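Side-chain contacts in flavin adenine dinucleotide synthase (Saccharomyces cerevisiae, PDB 2WSI), which catalyses the adenylation of flavin mononucleotide by ATP, forming the coenzyme flavin adenine dinucleotide and releasing diphosphate: residues M1-A6 / S75-Y80; A7-E12 / S124-L129; E12-Y17 / E32-T37; L69-L74 / L207-P212. All blocks are in the same frame, centred on the assembly; numbering follows the deposited sequence.

Interaction 1: residues M1-A6 / S75-Y80; sequences MQLSKA and SCLWEY
Leu3 and Leu77 supply the apolar half of this contact, meeting through their methyl branches: CD2 of Leu3 lies 4.0 Å from CD2 of Leu77. The same Leu77 methyl also stands 4.2 Å from Leu3 CG, so one branch of Leu77 rests against the fork of Leu3, and the two side chains run nearly perpendicular. Leu77 points toward the other helix, and with its CG anti to the backbone N (chi1 -178°) the side chain extends far enough for CD2 to make this touch. Leu77 also packs against Pro51 and Leu52.

The second kind of contact joins an indole to the backbone. Ser4 O approaches Trp78 obliquely, 3.5 Å from CZ3, close to the outer corner of the six-membered ring. The serine side chain is more distant, its CB 4.4 Å from the same CZ3. Tyr11 and Phe82 also meet this indole, the latter edge-to-face, which helps to fix its rotation.

Gln2 occupies the N-cap position of helix 3-18. The arrangement is plain helix-helix packing, with the first turn of that helix laid against helix 64-87, away from the FAD site.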
# COMPACT_ATOMS: atom_id res chain seq x y z
N MET A 1 -13.44 -1.08 -10.99
CA MET A 1 -13.61 -2.09 -12.09
C MET A 1 -13.78 -3.49 -11.48
O MET A 1 -13.47 -3.71 -10.31
CB MET A 1 -12.43 -2.01 -13.09
CG MET A 1 -11.02 -2.50 -12.58
SD MET A 1 -9.55 -1.99 -13.57
CE MET A 1 -9.33 -0.31 -12.93
N GLN A 2 -14.28 -4.43 -12.27
CA GLN A 2 -14.40 -5.81 -11.81
C GLN A 2 -13.04 -6.37 -11.44
O GLN A 2 -12.02 -5.96 -11.99
CB GLN A 2 -15.03 -6.70 -12.89
CG GLN A 2 -16.46 -6.29 -13.26
CD GLN A 2 -17.47 -6.47 -12.12
OE1 GLN A 2 -17.39 -7.40 -11.31
NE2 GLN A 2 -18.45 -5.57 -12.07
N LEU A 3 -13.05 -7.34 -10.53
CA LEU A 3 -11.80 -7.87 -9.96
C LEU A 3 -10.86 -8.46 -11.00
O LEU A 3 -9.65 -8.23 -10.94
CB LEU A 3 -12.11 -8.90 -8.87
CG LEU A 3 -10.88 -9.43 -8.13
CD1 LEU A 3 -10.13 -8.31 -7.38
CD2 LEU A 3 -11.32 -10.51 -7.16
N SER A 4 -11.37 -9.22 -11.96
CA SER A 4 -10.50 -9.79 -12.99
C SER A 4 -9.77 -8.69 -13.76
O SER A 4 -8.59 -8.84 -14.09
CB SER A 4 -11.27 -10.67 -13.98
OG SER A 4 -12.17 -9.89 -14.75
N LYS A 5 -10.47 -7.60 -14.04
CA LYS A 5 -9.85 -6.47 -14.76
C LYS A 5 -8.82 -5.75 -13.91
O LYS A 5 -7.80 -5.35 -14.42
CB LYS A 5 -10.87 -5.44 -15.24
CG LYS A 5 -12.03 -6.01 -16.05
CD LYS A 5 -11.61 -6.59 -17.38
CE LYS A 5 -10.98 -5.53 -18.29
NZ LYS A 5 -10.57 -6.08 -19.64
N ALA A 6 -9.11 -5.57 -12.62
CA ALA A 6 -8.14 -4.94 -11.73
C ALA A 6 -6.90 -5.81 -11.64
O ALA A 6 -5.77 -5.29 -11.63
CB ALA A 6 -8.75 -4.73 -10.33
N SER A 75 -1.71 -8.30 -8.91
CA SER A 75 -0.89 -8.89 -9.96
C SER A 75 -0.70 -10.39 -9.76
O SER A 75 -0.84 -11.19 -10.70
CB SER A 75 0.47 -8.19 -10.02
OG SER A 75 1.27 -8.80 -11.01
N CYS A 76 -0.39 -10.79 -8.53
CA CYS A 76 -0.24 -12.22 -8.22
C CYS A 76 -1.55 -12.98 -8.27
O CYS A 76 -1.59 -14.20 -8.57
CB CYS A 76 0.39 -12.39 -6.84
SG CYS A 76 2.12 -11.85 -6.83
N LEU A 77 -2.65 -12.29 -7.99
CA LEU A 77 -3.97 -12.94 -8.08
C LEU A 77 -4.26 -13.33 -9.54
O LEU A 77 -4.79 -14.42 -9.84
CB LEU A 77 -5.04 -11.99 -7.52
CG LEU A 77 -6.45 -12.55 -7.51
CD1 LEU A 77 -6.47 -13.80 -6.67
CD2 LEU A 77 -7.47 -11.51 -6.98
N TRP A 78 -3.89 -12.45 -10.46
CA TRP A 78 -4.06 -12.74 -11.89
C TRP A 78 -3.26 -14.01 -12.23
O TRP A 78 -3.80 -14.99 -12.79
CB TRP A 78 -3.54 -11.57 -12.70
CG TRP A 78 -3.73 -11.72 -14.19
CD1 TRP A 78 -2.74 -11.80 -15.16
CD2 TRP A 78 -4.98 -11.76 -14.89
NE1 TRP A 78 -3.32 -11.90 -16.41
CE2 TRP A 78 -4.69 -11.87 -16.28
CE3 TRP A 78 -6.33 -11.74 -14.49
CZ2 TRP A 78 -5.69 -11.97 -17.25
CZ3 TRP A 78 -7.32 -11.83 -15.46
CH2 TRP A 78 -7.00 -11.94 -16.82
N GLU A 79 -1.98 -14.01 -11.89
CA GLU A 79 -1.13 -15.18 -12.16
C GLU A 79 -1.65 -16.47 -11.48
O GLU A 79 -1.62 -17.55 -12.05
CB GLU A 79 0.33 -14.88 -11.75
CG GLU A 79 1.31 -16.00 -12.09
CD GLU A 79 2.76 -15.54 -12.07
OE1 GLU A 79 3.03 -14.35 -12.33
OE2 GLU A 79 3.64 -16.38 -11.78
N TYR A 80 -2.18 -16.33 -10.27
CA TYR A 80 -2.68 -17.46 -9.48
C TYR A 80 -3.80 -18.19 -10.21
O TYR A 80 -3.91 -19.42 -10.20
CB TYR A 80 -3.20 -16.93 -8.13
CG TYR A 80 -4.08 -17.88 -7.34
CD1 TYR A 80 -3.52 -18.88 -6.54
CD2 TYR A 80 -5.47 -17.74 -7.35
CE1 TYR A 80 -4.32 -19.74 -5.79
CE2 TYR A 80 -6.29 -18.59 -6.58
CZ TYR A 80 -5.70 -19.59 -5.82
OH TYR A 80 -6.48 -20.43 -5.06

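Interaction 2: residues A7-E12 / S124-L129; sequences AEMCYE and SERYCL
Met9 meets Arg126 and Tyr127 with the last two atoms of its side chain. Its sulfur, SD, is 3.7 Å from NH2 of Arg126, approaching the guanidinium obliquely, and Met9 CE is 3.9 Å from the same nitrogen. The methyl also reaches the tyrosine: Met9 CE lies 4.3 Å from Tyr127 CE1, at the ring edge and near the ring plane. This is an ordinary apolar contact of the methyl with the ring edge.

Chain shape accounts for the approach. Met9 runs extended from its helix and bends only at chi3 (72°), turning CE aside from the line of the chain. Arg126 is extended from CG to NE and lies roughly perpendicular to the methionine.

In the next shell, Glu211 sets both polar ends. Its OE1 forms a salt bridge with Arg126 NE and is hydrogen-bonded to Tyr127 OH, which is also bonded to Gln67 NE2. Leu70 and Leu71 of helix 64-87 pack on the tyrosine, while Met1 touches both Met9 and Arg126.

The guanidinium therefore has its principal polar partner in the carboxylate, and the thioether adds a weaker, polarisable neighbour beside NH2. The shared acid probably offsets the arginine's charge, consistent with a cation lying against a largely apolar methionine in a partly buried place.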
# COMPACT_ATOMS: atom_id res chain seq x y z
N ALA A 7 -7.11 -7.12 -11.53
CA ALA A 7 -5.98 -8.05 -11.39
C ALA A 7 -5.12 -8.03 -12.66
O ALA A 7 -3.88 -7.90 -12.59
CB ALA A 7 -6.47 -9.46 -11.06
N GLU A 8 -5.77 -8.12 -13.82
CA GLU A 8 -5.03 -8.10 -15.09
C GLU A 8 -4.30 -6.76 -15.29
O GLU A 8 -3.15 -6.73 -15.72
CB GLU A 8 -5.98 -8.37 -16.29
CG GLU A 8 -5.22 -8.77 -17.53
CD GLU A 8 -4.77 -7.58 -18.37
OE1 GLU A 8 -5.38 -6.49 -18.26
OE2 GLU A 8 -3.82 -7.76 -19.17
N MET A 9 -4.95 -5.66 -14.94
CA MET A 9 -4.32 -4.34 -15.01
C MET A 9 -3.05 -4.30 -14.13
O MET A 9 -1.98 -3.90 -14.58
CB MET A 9 -5.30 -3.22 -14.59
CG MET A 9 -4.64 -1.78 -14.63
SD MET A 9 -5.73 -0.44 -14.02
CE MET A 9 -5.70 -0.82 -12.25
N CYS A 10 -3.17 -4.73 -12.87
CA CYS A 10 -2.02 -4.67 -11.95
C CYS A 10 -0.90 -5.61 -12.45
O CYS A 10 0.29 -5.33 -12.34
CB CYS A 10 -2.50 -5.06 -10.56
SG CYS A 10 -3.51 -3.72 -9.81
N TYR A 11 -1.31 -6.72 -13.03
CA TYR A 11 -0.37 -7.64 -13.64
C TYR A 11 0.42 -6.94 -14.74
O TYR A 11 1.64 -7.11 -14.83
CB TYR A 11 -1.07 -8.89 -14.19
CG TYR A 11 -0.11 -9.77 -14.95
CD1 TYR A 11 0.73 -10.67 -14.27
CD2 TYR A 11 -0.01 -9.69 -16.33
CE1 TYR A 11 1.66 -11.47 -14.96
CE2 TYR A 11 0.91 -10.50 -17.04
CZ TYR A 11 1.73 -11.38 -16.34
OH TYR A 11 2.61 -12.19 -17.03
N GLU A 12 -0.27 -6.17 -15.59
CA GLU A 12 0.42 -5.47 -16.69
C GLU A 12 1.37 -4.43 -16.12
O GLU A 12 2.48 -4.23 -16.63
CB GLU A 12 -0.59 -4.78 -17.63
CG GLU A 12 -1.51 -5.75 -18.38
CD GLU A 12 -2.45 -5.04 -19.36
OE1 GLU A 12 -2.55 -3.79 -19.35
OE2 GLU A 12 -3.11 -5.74 -20.16
N SER A 124 -11.45 1.24 -3.06
CA SER A 124 -12.21 -0.01 -2.87
C SER A 124 -13.07 -0.28 -4.10
O SER A 124 -13.26 -1.42 -4.50
CB SER A 124 -13.11 0.09 -1.64
OG SER A 124 -12.33 -0.08 -0.46
N GLU A 125 -13.61 0.78 -4.70
CA GLU A 125 -14.41 0.60 -5.90
C GLU A 125 -13.53 0.35 -7.14
O GLU A 125 -13.87 -0.49 -7.98
CB GLU A 125 -15.35 1.79 -6.11
CG GLU A 125 -16.40 1.90 -4.99
CD GLU A 125 -17.71 1.16 -5.29
OE1 GLU A 125 -17.70 0.27 -6.18
OE2 GLU A 125 -18.74 1.46 -4.64
N ARG A 126 -12.40 1.04 -7.24
CA ARG A 126 -11.47 0.78 -8.34
C ARG A 126 -10.96 -0.68 -8.34
O ARG A 126 -10.84 -1.31 -9.38
CB ARG A 126 -10.28 1.72 -8.26
CG ARG A 126 -9.43 1.79 -9.52
CD ARG A 126 -8.26 2.81 -9.37
NE ARG A 126 -7.35 2.74 -10.51
CZ ARG A 126 -7.68 3.03 -11.77
NH1 ARG A 126 -8.92 3.41 -12.07
NH2 ARG A 126 -6.77 2.92 -12.75
N TYR A 127 -10.59 -1.20 -7.17
CA TYR A 127 -9.92 -2.52 -7.15
C TYR A 127 -10.91 -3.63 -6.78
O TYR A 127 -10.51 -4.76 -6.58
CB TYR A 127 -8.76 -2.52 -6.17
CG TYR A 127 -7.73 -1.47 -6.45
CD1 TYR A 127 -7.18 -1.34 -7.71
CD2 TYR A 127 -7.33 -0.58 -5.46
CE1 TYR A 127 -6.23 -0.36 -7.98
CE2 TYR A 127 -6.37 0.39 -5.71
CZ TYR A 127 -5.83 0.49 -6.97
OH TYR A 127 -4.89 1.45 -7.24
N CYS A 128 -12.19 -3.28 -6.68
CA CYS A 128 -13.24 -4.27 -6.44
C CYS A 128 -12.97 -5.02 -5.13
O CYS A 128 -12.94 -6.27 -5.09
CB CYS A 128 -13.33 -5.26 -7.62
SG CYS A 128 -14.92 -6.09 -7.73
N LEU A 129 -12.80 -4.24 -4.08
CA LEU A 129 -12.62 -4.76 -2.74
C LEU A 129 -13.95 -4.90 -2.04
O LEU A 129 -14.80 -4.04 -2.14
CB LEU A 129 -11.78 -3.78 -1.91
CG LEU A 129 -10.48 -3.36 -2.61
CD1 LEU A 129 -9.67 -2.43 -1.67
CD2 LEU A 129 -9.69 -4.61 -3.01

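Interaction 3: residues E12-Y17 / E32-T37; sequences EITNSY and EAIRLT
Thr14 and Ile34 meet through methyls that their first torsions direct toward each other. In Thr14 (chi1 -58°) CG2 is anti to the backbone N, while OG1 lies beside that N and bonds back to Cys10 O within its own helix. Ile34 (chi1 -74°) likewise holds CG2 anti to N, but sends CG1 the other way, anti to the carbonyl carbon, which separates its two branches.

Each branch has its own partner. Ile34 CG2 is 3.6 Å from Thr14 CG2, a close methyl pair whose side chains lie alongside with their chains running in opposite senses. Ile34 CD1 is 3.5 Å from Tyr17 CD2 and approaches the ring obliquely, centred on that atom, with Tyr17 CG (4.0 Å) and CE2 (4.1 Å) about equally far. The isoleucine thus wedges between residues one turn apart on helix 3-18.

The phenol is fixed from elsewhere: Tyr17 OH bonds to Ser204 OG, and the ring meets Phe205 and Tyr208 edge-to-face. CA atoms of Thr14 and Ile34 approach to 7.9 Å. This buried contact packs helix 3-18 on helix 25-45, with Phe205 of helix 199-209 touching both Thr14 and Ile34, and Leu72 and Ser75 of helix 64-87 lying against Thr14.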
# COMPACT_ATOMS: atom_id res chain seq x y z
N GLU A 12 -0.27 -6.17 -15.59
CA GLU A 12 0.42 -5.47 -16.69
C GLU A 12 1.37 -4.43 -16.12
O GLU A 12 2.48 -4.23 -16.63
CB GLU A 12 -0.59 -4.78 -17.63
CG GLU A 12 -1.51 -5.75 -18.38
CD GLU A 12 -2.45 -5.04 -19.36
OE1 GLU A 12 -2.55 -3.79 -19.35
OE2 GLU A 12 -3.11 -5.74 -20.16
N ILE A 13 0.94 -3.76 -15.06
CA ILE A 13 1.75 -2.70 -14.46
C ILE A 13 3.03 -3.28 -13.91
O ILE A 13 4.11 -2.74 -14.11
CB ILE A 13 0.96 -1.94 -13.36
CG1 ILE A 13 -0.09 -1.04 -14.02
CG2 ILE A 13 1.89 -1.07 -12.49
CD1 ILE A 13 -1.09 -0.38 -13.03
N THR A 14 2.91 -4.37 -13.20
CA THR A 14 4.04 -4.97 -12.53
C THR A 14 4.97 -5.56 -13.59
O THR A 14 6.18 -5.36 -13.54
CB THR A 14 3.54 -6.02 -11.53
OG1 THR A 14 2.65 -5.37 -10.60
CG2 THR A 14 4.71 -6.63 -10.77
N ASN A 15 4.39 -6.24 -14.56
CA ASN A 15 5.16 -6.80 -15.68
C ASN A 15 5.93 -5.69 -16.42
O ASN A 15 7.10 -5.83 -16.74
CB ASN A 15 4.21 -7.51 -16.65
CG ASN A 15 4.95 -8.48 -17.58
OD1 ASN A 15 5.88 -9.17 -17.18
ND2 ASN A 15 4.50 -8.56 -18.82
N SER A 16 5.24 -4.60 -16.69
CA SER A 16 5.84 -3.46 -17.33
C SER A 16 7.01 -2.90 -16.49
O SER A 16 8.08 -2.58 -17.03
CB SER A 16 4.77 -2.40 -17.58
OG SER A 16 5.33 -1.25 -18.16
N TYR A 17 6.84 -2.81 -15.17
CA TYR A 17 7.91 -2.32 -14.33
C TYR A 17 9.10 -3.27 -14.42
O TYR A 17 10.26 -2.84 -14.46
CB TYR A 17 7.49 -2.18 -12.86
CG TYR A 17 8.50 -1.39 -12.05
CD1 TYR A 17 8.30 -0.03 -11.77
CD2 TYR A 17 9.67 -2.00 -11.59
CE1 TYR A 17 9.26 0.69 -11.02
CE2 TYR A 17 10.61 -1.31 -10.88
CZ TYR A 17 10.42 0.03 -10.61
OH TYR A 17 11.40 0.64 -9.89
N GLU A 32 13.99 -6.21 -8.03
CA GLU A 32 14.26 -7.30 -7.11
C GLU A 32 13.24 -7.39 -5.96
O GLU A 32 12.86 -8.50 -5.56
CB GLU A 32 15.64 -7.16 -6.48
CG GLU A 32 15.90 -8.24 -5.43
CD GLU A 32 17.26 -8.11 -4.77
OE1 GLU A 32 17.43 -7.18 -3.94
OE2 GLU A 32 18.16 -8.94 -5.06
N ALA A 33 12.85 -6.25 -5.39
CA ALA A 33 11.87 -6.28 -4.30
C ALA A 33 10.52 -6.85 -4.80
O ALA A 33 9.80 -7.55 -4.06
CB ALA A 33 11.69 -4.89 -3.73
N ILE A 34 10.18 -6.51 -6.04
CA ILE A 34 8.97 -7.03 -6.67
C ILE A 34 9.05 -8.55 -6.80
O ILE A 34 8.13 -9.29 -6.43
CB ILE A 34 8.74 -6.40 -8.05
CG1 ILE A 34 8.26 -4.94 -7.89
CG2 ILE A 34 7.67 -7.15 -8.85
CD1 ILE A 34 8.29 -4.17 -9.19
N ARG A 35 10.17 -9.03 -7.32
CA ARG A 35 10.30 -10.48 -7.51
C ARG A 35 10.21 -11.27 -6.23
O ARG A 35 9.60 -12.33 -6.19
CB ARG A 35 11.59 -10.81 -8.24
CG ARG A 35 11.41 -10.62 -9.74
CD ARG A 35 12.60 -11.16 -10.49
NE ARG A 35 13.63 -10.13 -10.52
CZ ARG A 35 13.82 -9.33 -11.55
NH1 ARG A 35 13.08 -9.49 -12.64
NH2 ARG A 35 14.76 -8.40 -11.51
N LEU A 36 10.80 -10.75 -5.16
CA LEU A 36 10.72 -11.45 -3.89
C LEU A 36 9.29 -11.44 -3.31
O LEU A 36 8.81 -12.44 -2.82
CB LEU A 36 11.66 -10.80 -2.89
CG LEU A 36 11.65 -11.45 -1.52
CD1 LEU A 36 12.04 -12.95 -1.58
CD2 LEU A 36 12.62 -10.65 -0.65
N THR A 37 8.66 -10.27 -3.28
CA THR A 37 7.27 -10.19 -2.81
C THR A 37 6.37 -11.16 -3.59
O THR A 37 5.55 -11.89 -3.00
CB THR A 37 6.74 -8.76 -2.92
OG1 THR A 37 7.47 -7.90 -2.03
CG2 THR A 37 5.26 -8.70 -2.56

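Interaction 4: residues L69-L74 / L207-P212; sequences LLLLYL and LYSNEP
An ST turn at the end of helix 199-209 forms one wall of this contact, and Leu71 of helix 64-87, within the PAPS reductase-type domain, packs against it. Asn210 leaves helical geometry with a positive phi of 63°, and Ser209 and Glu211, its neighbours in sequence, both point toward the leucine.

Leu71 divides its methyls between them. CD1 is 3.9 Å from Ser209 OG and equally near Ser209 CB, touching the serine's flank; this is a van der Waals contact. CD2 lies 3.9 Å from Glu211 CG, and CD1 approaches the same CG at 4.1 Å, so the forked end of Leu71 straddles a methylene of the glutamate. The glutamate chain, bent at chi2 (-69°), offers that methylene to the leucine while its carboxylate is engaged by the arginine and tyrosine of segment 124-129.

The three touching residues are buried. The side chain of Leu71 is about 13 Å from the bound FAD, so the contact does not line the site but is part of the core packing near it. Cys10 and Tyr127 also press on Leu71.

Ser209 OG serves the turn itself, bonding to Leu206 O and accepting from Glu211 N at 3.0 Å, with an N-H...O angle of 161°.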
# COMPACT_ATOMS: atom_id res chain seq x y z
N LEU A 69 1.40 -2.85 -1.96
CA LEU A 69 1.16 -4.27 -1.73
C LEU A 69 -0.10 -4.76 -2.42
O LEU A 69 -0.12 -5.83 -3.04
CB LEU A 69 1.09 -4.60 -0.24
CG LEU A 69 1.01 -6.09 0.08
CD1 LEU A 69 2.04 -6.90 -0.73
CD2 LEU A 69 1.11 -6.35 1.58
N LEU A 70 -1.15 -3.97 -2.33
CA LEU A 70 -2.40 -4.35 -2.99
C LEU A 70 -2.22 -4.48 -4.50
O LEU A 70 -2.71 -5.43 -5.11
CB LEU A 70 -3.50 -3.31 -2.67
CG LEU A 70 -4.83 -3.64 -3.36
CD1 LEU A 70 -5.31 -5.04 -2.99
CD2 LEU A 70 -5.89 -2.58 -2.97
N LEU A 71 -1.50 -3.55 -5.13
CA LEU A 71 -1.21 -3.68 -6.55
C LEU A 71 -0.43 -4.97 -6.83
O LEU A 71 -0.76 -5.69 -7.75
CB LEU A 71 -0.44 -2.48 -7.11
CG LEU A 71 -1.07 -1.10 -6.99
CD1 LEU A 71 -0.11 -0.04 -7.53
CD2 LEU A 71 -2.42 -1.04 -7.71
N LEU A 72 0.61 -5.26 -6.04
CA LEU A 72 1.38 -6.51 -6.21
C LEU A 72 0.52 -7.76 -5.98
O LEU A 72 0.64 -8.76 -6.69
CB LEU A 72 2.60 -6.53 -5.28
CG LEU A 72 3.56 -5.38 -5.57
CD1 LEU A 72 4.60 -5.32 -4.45
CD2 LEU A 72 4.21 -5.56 -6.95
N TYR A 73 -0.36 -7.68 -5.00
CA TYR A 73 -1.22 -8.79 -4.61
C TYR A 73 -2.18 -9.10 -5.77
O TYR A 73 -2.37 -10.26 -6.13
CB TYR A 73 -2.02 -8.37 -3.38
CG TYR A 73 -2.77 -9.48 -2.68
CD1 TYR A 73 -2.11 -10.28 -1.74
CD2 TYR A 73 -4.11 -9.70 -2.91
CE1 TYR A 73 -2.76 -11.27 -1.06
CE2 TYR A 73 -4.80 -10.72 -2.23
CZ TYR A 73 -4.11 -11.49 -1.29
OH TYR A 73 -4.73 -12.49 -0.56
N LEU A 74 -2.75 -8.05 -6.36
CA LEU A 74 -3.66 -8.22 -7.49
C LEU A 74 -2.93 -8.77 -8.69
O LEU A 74 -3.44 -9.63 -9.40
CB LEU A 74 -4.33 -6.87 -7.86
CG LEU A 74 -5.39 -6.46 -6.82
CD1 LEU A 74 -5.77 -5.01 -6.97
CD2 LEU A 74 -6.60 -7.39 -6.91
N LEU A 207 4.75 5.61 -8.22
CA LEU A 207 4.71 6.66 -9.23
C LEU A 207 4.70 6.08 -10.63
O LEU A 207 3.93 6.52 -11.48
CB LEU A 207 5.91 7.62 -9.08
CG LEU A 207 5.83 8.54 -7.88
CD1 LEU A 207 7.15 9.32 -7.67
CD2 LEU A 207 4.62 9.50 -7.99
N TYR A 208 5.55 5.08 -10.88
CA TYR A 208 5.48 4.37 -12.16
C TYR A 208 4.10 3.80 -12.49
O TYR A 208 3.71 3.77 -13.68
CB TYR A 208 6.49 3.24 -12.25
CG TYR A 208 6.46 2.60 -13.65
CD1 TYR A 208 7.07 3.24 -14.72
CD2 TYR A 208 5.81 1.39 -13.89
CE1 TYR A 208 7.05 2.69 -16.01
CE2 TYR A 208 5.77 0.82 -15.19
CZ TYR A 208 6.42 1.49 -16.24
OH TYR A 208 6.43 0.99 -17.51
N SER A 209 3.36 3.35 -11.48
CA SER A 209 2.08 2.66 -11.74
C SER A 209 1.05 3.59 -12.36
O SER A 209 0.09 3.14 -13.01
CB SER A 209 1.46 2.06 -10.47
OG SER A 209 0.95 3.06 -9.60
N ASN A 210 1.23 4.88 -12.08
CA ASN A 210 0.28 5.94 -12.43
C ASN A 210 -1.07 5.78 -11.75
O ASN A 210 -2.01 6.49 -12.08
CB ASN A 210 0.04 6.03 -13.95
CG ASN A 210 -0.43 7.43 -14.37
OD1 ASN A 210 -0.06 8.43 -13.77
ND2 ASN A 210 -1.28 7.48 -15.39
N GLU A 211 -1.15 4.86 -10.79
CA GLU A 211 -2.40 4.70 -10.00
C GLU A 211 -2.63 5.91 -9.09
O GLU A 211 -1.68 6.60 -8.73
CB GLU A 211 -2.32 3.41 -9.17
CG GLU A 211 -2.48 2.15 -10.02
CD GLU A 211 -3.91 2.04 -10.56
OE1 GLU A 211 -4.83 1.79 -9.76
OE2 GLU A 211 -4.11 2.24 -11.77
N PRO A 212 -3.89 6.18 -8.74
CA PRO A 212 -4.13 7.35 -7.89
C PRO A 212 -3.58 7.08 -6.50
O PRO A 212 -3.69 5.98 -6.01
CB PRO A 212 -5.66 7.44 -7.85
CG PRO A 212 -6.16 6.03 -8.16
CD PRO A 212 -5.10 5.37 -8.97

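How the interactions relate
Interactions 1, 2 and 3 follow one another along helix 3-18. Interactions 1 and 2 pack it onto the PAPS reductase-type domain, at helix 64-87 and the end of helix 114-126; interaction 3 joins it to helix 25-45. Interaction 4 is internal to the domain, between helix 64-87 and the end of helix 199-209. The centres of interactions 1 and 2 are about 6 Å apart, those of 2 and 4 about 9 Å, and those of 3 and 4 about 10 Å. Along the chain, interaction 3 is nested inside the loops closed by 1 and 2, whereas 4 crosses both. Glu211 links interactions 2 and 4, and a probable Ser16-Tyr208 hydrogen bond links 3 and 4.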